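Local coordinates for protein cyanophycinase-like exopeptidase (actinobacterium SCGC AAA027-L06, PDB 6NQC) that probably hydrolyses peptide bonds as a serine exopeptidase of family S51, related to cyanophycinase, at residues Asn52-Ile57 against Trp144-Ser149; Ile57-Pro62 against Ala115-Ser120; Glu109-Ala114 against Gln138-Asn143. All blocks are in the same frame, centred on the assembly; numbering follows the deposited sequence.

Contact 1. Residues Asn52-Ile57 against Trp144-Ser149; sequences NGKKPI and WQSGGS
Two polar side chains, Asn-52 and Lys-54, carry this contact between the ends of two helices. Hydrogen bonds come first. Asn-52 ND2 donates a hydrogen bond to Gly-147 O at 2.9 Å, nearly straight at 165°. The bond uses a carbonyl lone pair, and the acceptor lies close to the amide plane of Asn-52. Asn-52 ND2 also bonds Ser-227 OG. Lys-54 NZ donates to Ser-146 OG at 2.7 Å. The lysine chain bends at chi2 (-69°) and then runs extended, which carries the ammonium across to the serine. The same ammonium bonds Asn-143 OD1.

Packing is the second kind. Lys-54 CE passes 3.7 Å from Gly-148 N, and Lys-54 CG lies 3.9 Å from Gly-148 CA. Asn-52 CB rests 3.9 Å from Gly-147 CA, an approach with no room for a side chain on that glycine.

Backbone motifs set the frame. Gly-53 and Gly-147, both with positive phi, are the C-prime residues of Schellman motifs that end helices 39-51 and 135-145. The ammonium lies among oxygens at the C-terminal end of helix 135-145, where the helix dipole would probably favour its positive charge.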
loop_
_atom_site.group_PDB
_atom_site.type_symbol
_atom_site.label_atom_id
_atom_site.label_comp_id
_atom_site.label_asym_id
_atom_site.label_seq_id
_atom_site.Cartn_x
_atom_site.Cartn_y
_atom_site.Cartn_z
ATOM N N ASN A 52 -9.970 -9.895 13.376
ATOM C CA ASN A 52 -11.115 -10.085 12.503
ATOM C C ASN A 52 -11.263 -11.515 12.008
ATOM O O ASN A 52 -12.134 -11.767 11.173
ATOM C CB ASN A 52 -11.014 -9.122 11.305
ATOM C CG ASN A 52 -11.393 -7.705 11.662
ATOM O OD1 ASN A 52 -12.225 -7.479 12.537
ATOM N ND2 ASN A 52 -10.799 -6.731 10.982
ATOM N N GLY A 53 -10.450 -12.450 12.499
ATOM C CA GLY A 53 -10.607 -13.855 12.172
ATOM C C GLY A 53 -9.820 -14.381 10.990
ATOM O O GLY A 53 -10.122 -15.486 10.514
ATOM N N LYS A 54 -8.851 -13.624 10.466
ATOM C CA LYS A 54 -8.074 -14.063 9.315
ATOM C C LYS A 54 -6.883 -14.902 9.763
ATOM O O LYS A 54 -6.375 -14.732 10.870
ATOM C CB LYS A 54 -7.587 -12.844 8.518
ATOM C CG LYS A 54 -8.689 -12.024 7.898
ATOM C CD LYS A 54 -9.372 -12.777 6.776
ATOM C CE LYS A 54 -10.397 -11.872 6.066
ATOM N NZ LYS A 54 -10.947 -12.601 4.876
ATOM N N LYS A 55 -6.439 -15.795 8.894
ATOM C CA LYS A 55 -5.236 -16.552 9.172
ATOM C C LYS A 55 -4.087 -15.612 9.514
ATOM O O LYS A 55 -3.889 -14.589 8.831
ATOM C CB LYS A 55 -4.817 -17.396 7.969
ATOM C CG LYS A 55 -5.662 -18.631 7.702
ATOM C CD LYS A 55 -5.003 -19.465 6.599
ATOM C CE LYS A 55 -6.026 -20.253 5.777
ATOM N NZ LYS A 55 -5.433 -21.524 5.224
ATOM N N PRO A 56 -3.260 -15.955 10.478
ATOM C CA PRO A 56 -2.162 -15.044 10.890
ATOM C C PRO A 56 -0.959 -15.078 9.949
ATOM O O PRO A 56 0.155 -15.369 10.312
ATOM C CB PRO A 56 -1.809 -15.604 12.281
ATOM C CG PRO A 56 -2.013 -17.110 12.123
ATOM C CD PRO A 56 -3.265 -17.218 11.250
ATOM N N ILE A 57 -1.209 -14.745 8.671
ATOM C CA ILE A 57 -0.119 -14.719 7.693
ATOM C C ILE A 57 0.160 -13.278 7.245
ATOM O O ILE A 57 -0.732 -12.429 7.221
ATOM C CB ILE A 57 -0.386 -15.612 6.453
ATOM C CG1 ILE A 57 -1.734 -15.270 5.836
ATOM C CG2 ILE A 57 -0.304 -17.109 6.816
ATOM C CD1 ILE A 57 -1.834 -15.730 4.409
ATOM N N TRP A 144 -9.742 -7.835 2.086
ATOM C CA TRP A 144 -9.765 -6.571 2.797
ATOM C C TRP A 144 -11.174 -6.230 3.255
ATOM O O TRP A 144 -11.389 -5.837 4.412
ATOM C CB TRP A 144 -9.187 -5.477 1.888
ATOM C CG TRP A 144 -9.295 -4.117 2.448
ATOM C CD1 TRP A 144 -8.843 -3.690 3.660
ATOM C CD2 TRP A 144 -9.892 -2.972 1.809
ATOM N NE1 TRP A 144 -9.152 -2.368 3.833
ATOM C CE2 TRP A 144 -9.790 -1.899 2.713
ATOM C CE3 TRP A 144 -10.525 -2.768 0.578
ATOM C CZ2 TRP A 144 -10.271 -0.625 2.417
ATOM C CZ3 TRP A 144 -11.003 -1.487 0.286
ATOM C CH2 TRP A 144 -10.871 -0.447 1.211
ATOM N N GLN A 145 -12.147 -6.360 2.359
ATOM C CA GLN A 145 -13.516 -6.016 2.711
ATOM C C GLN A 145 -14.024 -6.867 3.864
ATOM O O GLN A 145 -14.894 -6.415 4.611
ATOM C CB GLN A 145 -14.414 -6.149 1.493
ATOM C CG GLN A 145 -14.188 -5.017 0.490
ATOM C CD GLN A 145 -14.794 -3.721 0.966
ATOM O OE1 GLN A 145 -15.974 -3.697 1.371
ATOM N NE2 GLN A 145 -14.005 -2.646 0.968
ATOM N N SER A 146 -13.466 -8.061 4.050
ATOM C CA SER A 146 -13.899 -8.963 5.106
ATOM C C SER A 146 -12.937 -8.992 6.302
ATOM O O SER A 146 -12.962 -9.949 7.092
ATOM C CB SER A 146 -14.123 -10.360 4.506
ATOM O OG SER A 146 -12.913 -10.951 4.022
ATOM N N GLY A 147 -12.116 -7.969 6.464
ATOM C CA GLY A 147 -11.416 -7.722 7.714
ATOM C C GLY A 147 -9.911 -7.851 7.664
ATOM O O GLY A 147 -9.236 -7.527 8.671
ATOM N N GLY A 148 -9.342 -8.336 6.566
ATOM C CA GLY A 148 -7.903 -8.433 6.459
ATOM C C GLY A 148 -7.265 -7.074 6.216
ATOM O O GLY A 148 -7.809 -6.226 5.503
ATOM N N SER A 149 -6.119 -6.856 6.865
ATOM C CA SER A 149 -5.387 -5.613 6.683
ATOM C C SER A 149 -4.753 -5.571 5.286
ATOM O O SER A 149 -4.323 -6.581 4.727
ATOM C CB SER A 149 -4.290 -5.473 7.739
ATOM O OG SER A 149 -4.881 -5.249 8.999
#

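Contact 2. Residues Ile57-Pro62 against Ala115-Ser120; sequences IFLQIP and ALIYFS
Phe-58 and Leu-116 both set CG anti to the backbone N (chi1 -169° and 169°), which lays the two side chains side by side on one face of a parallel strand pair. Leu-116 CD2 sits over a face of the Phe-58 ring, 3.9 Å from its centroid, in a CH-pi contact. Tyr-118 CB meets the edge of that ring, 3.8 Å from Phe-58 CE1. Gln-60 NE2 stands over the ring centre and bonds Gly-80 O.

The other face carries Leu-59, Ile-61, Ile-117 and Phe-119. Ile-61 touches with two branches. Its CD1 reaches Ile-117 CG2 at 3.7 Å, and its CG2 meets the edge of the Phe-119 ring, 3.8 Å from Phe-119 CD1. Ile-140 of helix 135-145 packs against this face.

Strands 57-61 and 116-119 are neighbours in the central mixed sheet. Leu-59 N bonds Leu-116 O at 2.8 Å, and Tyr-118 N bonds Leu-59 O at 2.9 Å. Ile-61 N continues the ladder to Tyr-118 O at 2.8 Å. At the C-terminal end Ile-61 O accepts from Ser-120 N, and a water links it to Ser-120 O.

Alternating backbone bonds thus satisfy polar groups between two buried faces, the one with Leu-59 and Ile-61 wholly apolar. Ser-120, beside the bridging water, lies near a possible Ser-His-Glu triad.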
loop_
_atom_site.group_PDB
_atom_site.type_symbol
_atom_site.label_atom_id
_atom_site.label_comp_id
_atom_site.label_asym_id
_atom_site.label_seq_id
_atom_site.Cartn_x
_atom_site.Cartn_y
_atom_site.Cartn_z
ATOM N N ILE A 57 -1.209 -14.745 8.671
ATOM C CA ILE A 57 -0.119 -14.719 7.693
ATOM C C ILE A 57 0.160 -13.278 7.245
ATOM O O ILE A 57 -0.732 -12.429 7.221
ATOM C CB ILE A 57 -0.386 -15.612 6.453
ATOM C CG1 ILE A 57 -1.734 -15.270 5.836
ATOM C CG2 ILE A 57 -0.304 -17.109 6.816
ATOM C CD1 ILE A 57 -1.834 -15.730 4.409
ATOM N N PHE A 58 1.426 -13.032 6.903
ATOM C CA PHE A 58 1.966 -11.787 6.350
ATOM C C PHE A 58 2.205 -12.061 4.872
ATOM O O PHE A 58 3.246 -12.586 4.471
ATOM C CB PHE A 58 3.260 -11.432 7.076
ATOM C CG PHE A 58 3.790 -10.063 6.817
ATOM C CD1 PHE A 58 3.329 -9.265 5.766
ATOM C CD2 PHE A 58 4.775 -9.560 7.642
ATOM C CE1 PHE A 58 3.874 -8.004 5.563
ATOM C CE2 PHE A 58 5.306 -8.299 7.439
ATOM C CZ PHE A 58 4.854 -7.525 6.398
ATOM N N LEU A 59 1.204 -11.745 4.055
ATOM C CA LEU A 59 1.229 -12.052 2.637
ATOM C C LEU A 59 1.865 -10.867 1.907
ATOM O O LEU A 59 1.456 -9.719 2.099
ATOM C CB LEU A 59 -0.197 -12.331 2.151
ATOM C CG LEU A 59 -0.372 -13.197 0.922
ATOM C CD1 LEU A 59 -1.764 -13.818 0.848
ATOM C CD2 LEU A 59 -0.135 -12.302 -0.293
ATOM N N GLN A 60 2.896 -11.138 1.130
ATOM C CA GLN A 60 3.758 -10.100 0.562
ATOM C C GLN A 60 3.715 -10.183 -0.953
ATOM O O GLN A 60 3.912 -11.254 -1.530
ATOM C CB GLN A 60 5.182 -10.246 1.083
ATOM C CG GLN A 60 5.223 -10.093 2.570
ATOM C CD GLN A 60 6.532 -10.514 3.184
ATOM O OE1 GLN A 60 7.438 -10.981 2.487
ATOM N NE2 GLN A 60 6.652 -10.308 4.497
ATOM N N ILE A 61 3.378 -9.069 -1.586
ATOM C CA ILE A 61 3.163 -9.034 -3.030
ATOM C C ILE A 61 4.145 -8.042 -3.639
ATOM O O ILE A 61 4.070 -6.813 -3.397
ATOM C CB ILE A 61 1.703 -8.694 -3.369
ATOM C CG1 ILE A 61 0.785 -9.770 -2.786
ATOM C CG2 ILE A 61 1.550 -8.593 -4.850
ATOM C CD1 ILE A 61 -0.653 -9.577 -3.059
ATOM N N PRO A 62 5.115 -8.544 -4.415
ATOM C CA PRO A 62 6.199 -7.693 -4.895
ATOM C C PRO A 62 6.031 -7.302 -6.349
ATOM O O PRO A 62 7.001 -6.920 -6.996
ATOM C CB PRO A 62 7.418 -8.612 -4.721
ATOM C CG PRO A 62 6.848 -9.922 -5.197
ATOM C CD PRO A 62 5.412 -9.971 -4.675
ATOM N N ALA A 115 -4.264 -12.216 7.188
ATOM C CA ALA A 115 -4.346 -11.126 8.156
ATOM C C ALA A 115 -3.780 -9.816 7.594
ATOM O O ALA A 115 -4.293 -8.721 7.893
ATOM C CB ALA A 115 -3.611 -11.464 9.439
ATOM N N LEU A 116 -2.719 -9.910 6.811
ATOM C CA LEU A 116 -2.170 -8.731 6.139
ATOM C C LEU A 116 -1.742 -9.075 4.722
ATOM O O LEU A 116 -1.076 -10.090 4.474
ATOM C CB LEU A 116 -0.971 -8.166 6.937
ATOM C CG LEU A 116 -0.075 -7.102 6.311
ATOM C CD1 LEU A 116 -0.833 -5.819 5.965
ATOM C CD2 LEU A 116 1.080 -6.754 7.205
ATOM N N ILE A 117 -2.111 -8.200 3.788
ATOM C CA ILE A 117 -1.614 -8.246 2.419
ATOM C C ILE A 117 -0.864 -6.946 2.195
ATOM O O ILE A 117 -1.397 -5.872 2.505
ATOM C CB ILE A 117 -2.761 -8.444 1.417
ATOM C CG1 ILE A 117 -3.454 -9.775 1.697
ATOM C CG2 ILE A 117 -2.260 -8.388 0.013
ATOM C CD1 ILE A 117 -4.759 -9.913 0.912
ATOM N N TYR A 118 0.399 -7.038 1.750
ATOM C CA TYR A 118 1.315 -5.901 1.636
ATOM C C TYR A 118 1.824 -5.776 0.204
ATOM O O TYR A 118 2.375 -6.735 -0.332
ATOM C CB TYR A 118 2.500 -6.085 2.605
ATOM C CG TYR A 118 3.159 -4.806 3.015
ATOM C CD1 TYR A 118 4.010 -4.129 2.129
ATOM C CD2 TYR A 118 2.920 -4.234 4.266
ATOM C CE1 TYR A 118 4.612 -2.953 2.493
ATOM C CE2 TYR A 118 3.511 -3.037 4.617
ATOM C CZ TYR A 118 4.368 -2.407 3.710
ATOM O OH TYR A 118 4.991 -1.216 4.012
ATOM N N PHE A 119 1.610 -4.601 -0.427
ATOM C CA PHE A 119 2.248 -4.288 -1.704
ATOM C C PHE A 119 3.561 -3.560 -1.423
ATOM O O PHE A 119 3.548 -2.439 -0.917
ATOM C CB PHE A 119 1.365 -3.400 -2.591
ATOM C CG PHE A 119 0.107 -4.052 -3.046
ATOM C CD1 PHE A 119 0.144 -5.172 -3.855
ATOM C CD2 PHE A 119 -1.121 -3.527 -2.693
ATOM C CE1 PHE A 119 -1.039 -5.776 -4.296
ATOM C CE2 PHE A 119 -2.301 -4.126 -3.108
ATOM C CZ PHE A 119 -2.262 -5.267 -3.911
ATOM N N SER A 120 4.696 -4.170 -1.760
ATOM C CA SER A 120 5.968 -3.474 -1.611
ATOM C C SER A 120 6.240 -2.588 -2.834
ATOM O O SER A 120 5.459 -2.535 -3.798
ATOM C CB SER A 120 7.106 -4.458 -1.367
ATOM O OG SER A 120 7.086 -5.513 -2.308
HETATM O O HOH W 1 4.237 -4.725 -5.237
#

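Contact 3. Residues Glu109-Ala114 against Gln138-Asn143; sequences ELVKDA and QGIYEN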
loop_
_atom_site.group_PDB
_atom_site.type_symbol
_atom_site.label_atom_id
_atom_site.label_comp_id
_atom_site.label_asym_id
_atom_site.label_seq_id
_atom_site.Cartn_x
_atom_site.Cartn_y
_atom_site.Cartn_z
ATOM N N GLU A 109 -6.497 -18.166 -4.212
ATOM C CA GLU A 109 -7.047 -18.759 -2.997
ATOM C C GLU A 109 -6.340 -18.246 -1.740
ATOM O O GLU A 109 -6.990 -17.966 -0.735
ATOM C CB GLU A 109 -6.969 -20.275 -3.065
ATOM C CG GLU A 109 -8.179 -20.922 -3.747
ATOM C CD GLU A 109 -9.524 -20.571 -3.087
ATOM O OE1 GLU A 109 -10.539 -20.477 -3.819
ATOM O OE2 GLU A 109 -9.566 -20.398 -1.848
ATOM N N LEU A 110 -5.020 -18.059 -1.807
ATOM C CA LEU A 110 -4.240 -17.619 -0.653
ATOM C C LEU A 110 -4.615 -16.216 -0.177
ATOM O O LEU A 110 -4.616 -15.934 1.031
ATOM C CB LEU A 110 -2.758 -17.621 -1.004
ATOM C CG LEU A 110 -1.912 -18.808 -0.542
ATOM C CD1 LEU A 110 -0.547 -18.765 -1.259
ATOM C CD2 LEU A 110 -1.746 -18.865 0.944
ATOM N N VAL A 111 -4.887 -15.299 -1.107
ATOM C CA VAL A 111 -5.132 -13.917 -0.712
ATOM C C VAL A 111 -6.480 -13.741 -0.043
ATOM O O VAL A 111 -6.752 -12.682 0.534
ATOM C CB VAL A 111 -5.065 -12.936 -1.899
ATOM C CG1 VAL A 111 -3.623 -12.843 -2.398
ATOM C CG2 VAL A 111 -6.015 -13.365 -3.018
ATOM N N LYS A 112 -7.334 -14.753 -0.100
ATOM C CA LYS A 112 -8.695 -14.613 0.371
ATOM C C LYS A 112 -8.830 -14.855 1.865
ATOM O O LYS A 112 -9.895 -14.574 2.425
ATOM C CB LYS A 112 -9.629 -15.570 -0.394
ATOM C CG LYS A 112 -9.844 -15.141 -1.838
ATOM C CD LYS A 112 -10.994 -15.874 -2.487
ATOM C CE LYS A 112 -10.561 -16.489 -3.812
ATOM N NZ LYS A 112 -11.594 -16.335 -4.888
ATOM N N ASP A 113 -7.780 -15.342 2.524
ATOM C CA ASP A 113 -7.770 -15.414 4.003
ATOM C C ASP A 113 -6.377 -15.053 4.533
ATOM O O ASP A 113 -5.558 -15.919 4.853
ATOM C CB ASP A 113 -8.215 -16.809 4.458
ATOM C CG ASP A 113 -8.371 -16.924 5.956
ATOM O OD1 ASP A 113 -8.021 -15.962 6.679
ATOM O OD2 ASP A 113 -8.836 -17.995 6.389
ATOM N N ALA A 114 -6.112 -13.753 4.654
ATOM C CA ALA A 114 -4.793 -13.276 5.057
ATOM C C ALA A 114 -4.956 -12.132 6.044
ATOM O O ALA A 114 -5.690 -11.182 5.769
ATOM C CB ALA A 114 -3.969 -12.865 3.825
ATOM N N GLN A 138 -9.260 -9.147 -7.173
ATOM C CA GLN A 138 -10.589 -9.323 -6.599
ATOM C C GLN A 138 -10.498 -10.106 -5.282
ATOM O O GLN A 138 -11.175 -9.769 -4.305
ATOM C CB GLN A 138 -11.507 -9.998 -7.614
ATOM C CG GLN A 138 -12.984 -9.930 -7.269
ATOM C CD GLN A 138 -13.454 -8.518 -6.993
ATOM O OE1 GLN A 138 -12.906 -7.551 -7.532
ATOM N NE2 GLN A 138 -14.449 -8.383 -6.121
ATOM N N GLY A 139 -9.655 -11.142 -5.231
ATOM C CA GLY A 139 -9.393 -11.826 -3.965
ATOM C C GLY A 139 -8.850 -10.922 -2.871
ATOM O O GLY A 139 -9.311 -10.963 -1.721
ATOM N N ILE A 140 -7.849 -10.114 -3.198
ATOM C CA ILE A 140 -7.288 -9.180 -2.224
ATOM C C ILE A 140 -8.360 -8.216 -1.725
ATOM O O ILE A 140 -8.459 -7.932 -0.521
ATOM C CB ILE A 140 -6.097 -8.424 -2.846
ATOM C CG1 ILE A 140 -4.999 -9.408 -3.223
ATOM C CG2 ILE A 140 -5.588 -7.327 -1.883
ATOM C CD1 ILE A 140 -3.962 -8.853 -4.153
ATOM N N TYR A 141 -9.193 -7.722 -2.643
ATOM C CA TYR A 141 -10.252 -6.802 -2.293
ATOM C C TYR A 141 -11.257 -7.458 -1.361
ATOM O O TYR A 141 -11.613 -6.901 -0.314
ATOM C CB TYR A 141 -10.947 -6.316 -3.575
ATOM C CG TYR A 141 -12.110 -5.398 -3.328
ATOM C CD1 TYR A 141 -11.906 -4.089 -2.942
ATOM C CD2 TYR A 141 -13.415 -5.843 -3.440
ATOM C CE1 TYR A 141 -12.953 -3.235 -2.699
ATOM C CE2 TYR A 141 -14.472 -4.997 -3.181
ATOM C CZ TYR A 141 -14.234 -3.679 -2.823
ATOM O OH TYR A 141 -15.283 -2.807 -2.574
ATOM N N GLU A 142 -11.698 -8.666 -1.709
ATOM C CA GLU A 142 -12.607 -9.405 -0.849
ATOM C C GLU A 142 -11.997 -9.662 0.520
ATOM O O GLU A 142 -12.690 -9.544 1.547
ATOM C CB GLU A 142 -12.991 -10.723 -1.513
ATOM C CG GLU A 142 -14.012 -10.603 -2.667
ATOM C CD GLU A 142 -14.087 -11.895 -3.462
ATOM O OE1 GLU A 142 -13.590 -12.945 -2.977
ATOM O OE2 GLU A 142 -14.623 -11.852 -4.579
ATOM N N ASN A 143 -10.712 -10.022 0.562
ATOM C CA ASN A 143 -10.054 -10.234 1.850
ATOM C C ASN A 143 -10.079 -8.967 2.698
ATOM O O ASN A 143 -10.442 -8.987 3.888
ATOM C CB ASN A 143 -8.619 -10.725 1.624
ATOM C CG ASN A 143 -7.934 -11.139 2.927
ATOM O OD1 ASN A 143 -8.305 -12.113 3.551
ATOM N ND2 ASN A 143 -6.919 -10.396 3.323
#
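Asn-143 grips the backbone of Ala-114 with both ends of its amide, joining the segment between a turn and strand 116-119 to helix 135-145. That helix packs on the central sheet of this alpha/beta fold. Asn-143 CG is anti to the backbone N (chi1 -173°), which sends the amide out from the helix. Asn-143 OD1 accepts from Ala-114 N at 3.0 Å, with the donor above the carbonyl plane. Lys-112 O lies 3.1 Å from Asn-143 OD1, two acceptors with no bond between them. The nearby ammonium of Lys-54, weakly bonded to Lys-112 O, probably eases this approach.

Beside the amide is an apolar patch. Val-111 CB lies 3.8 Å from Ile-140 CG1, the two side chains crossing at a slant. Val-111 CG2 rests 3.7 Å from Gly-139 C. The glycine lets the valine come close to the helix backbone.

Further out, Lys-112 and Glu-142 run alongside each other. Lys-112 NZ is 4.4 Å from Glu-142 OE1, too far for a salt bridge.

A type I turn from Leu-110 to Asp-113 brings Ala-114 to the amide. Asp-113 OD1 bonds Lys-55 N and ties the turn to the loop that leads into strand 57-61. The second amide bond, from Asn-143 ND2 to a lone pair of Ala-114 O, is 2.8 Å long and nearly straight at 173°.

How the contacts relate
Contact 2 pairs two strands of the central sheet. Contacts 1 and 3 tie the loops before those strands to helix 135-145 and its end, with centres about 9 Å apart. Lys-54 NZ of contact 1 lies 3.0 Å from Asn-143 OD1 of contact 3, so one asparagine serves both. Contacts 1 and 2 share Ile-57, and Ser-149 N lies 2.8 Å from Ala-115 O, where strand 149-153 joins strand 116-119. Contact 3 packs on the face of contact 2 that carries Ile-61 and Ile-117, with Ile-61 CD1 3.6 Å from Ile-140 CD1. Contact 2 lies next to the possible active site: Phe-119 touches the putative nucleophile elbow at the C-terminal end of strand 149-153.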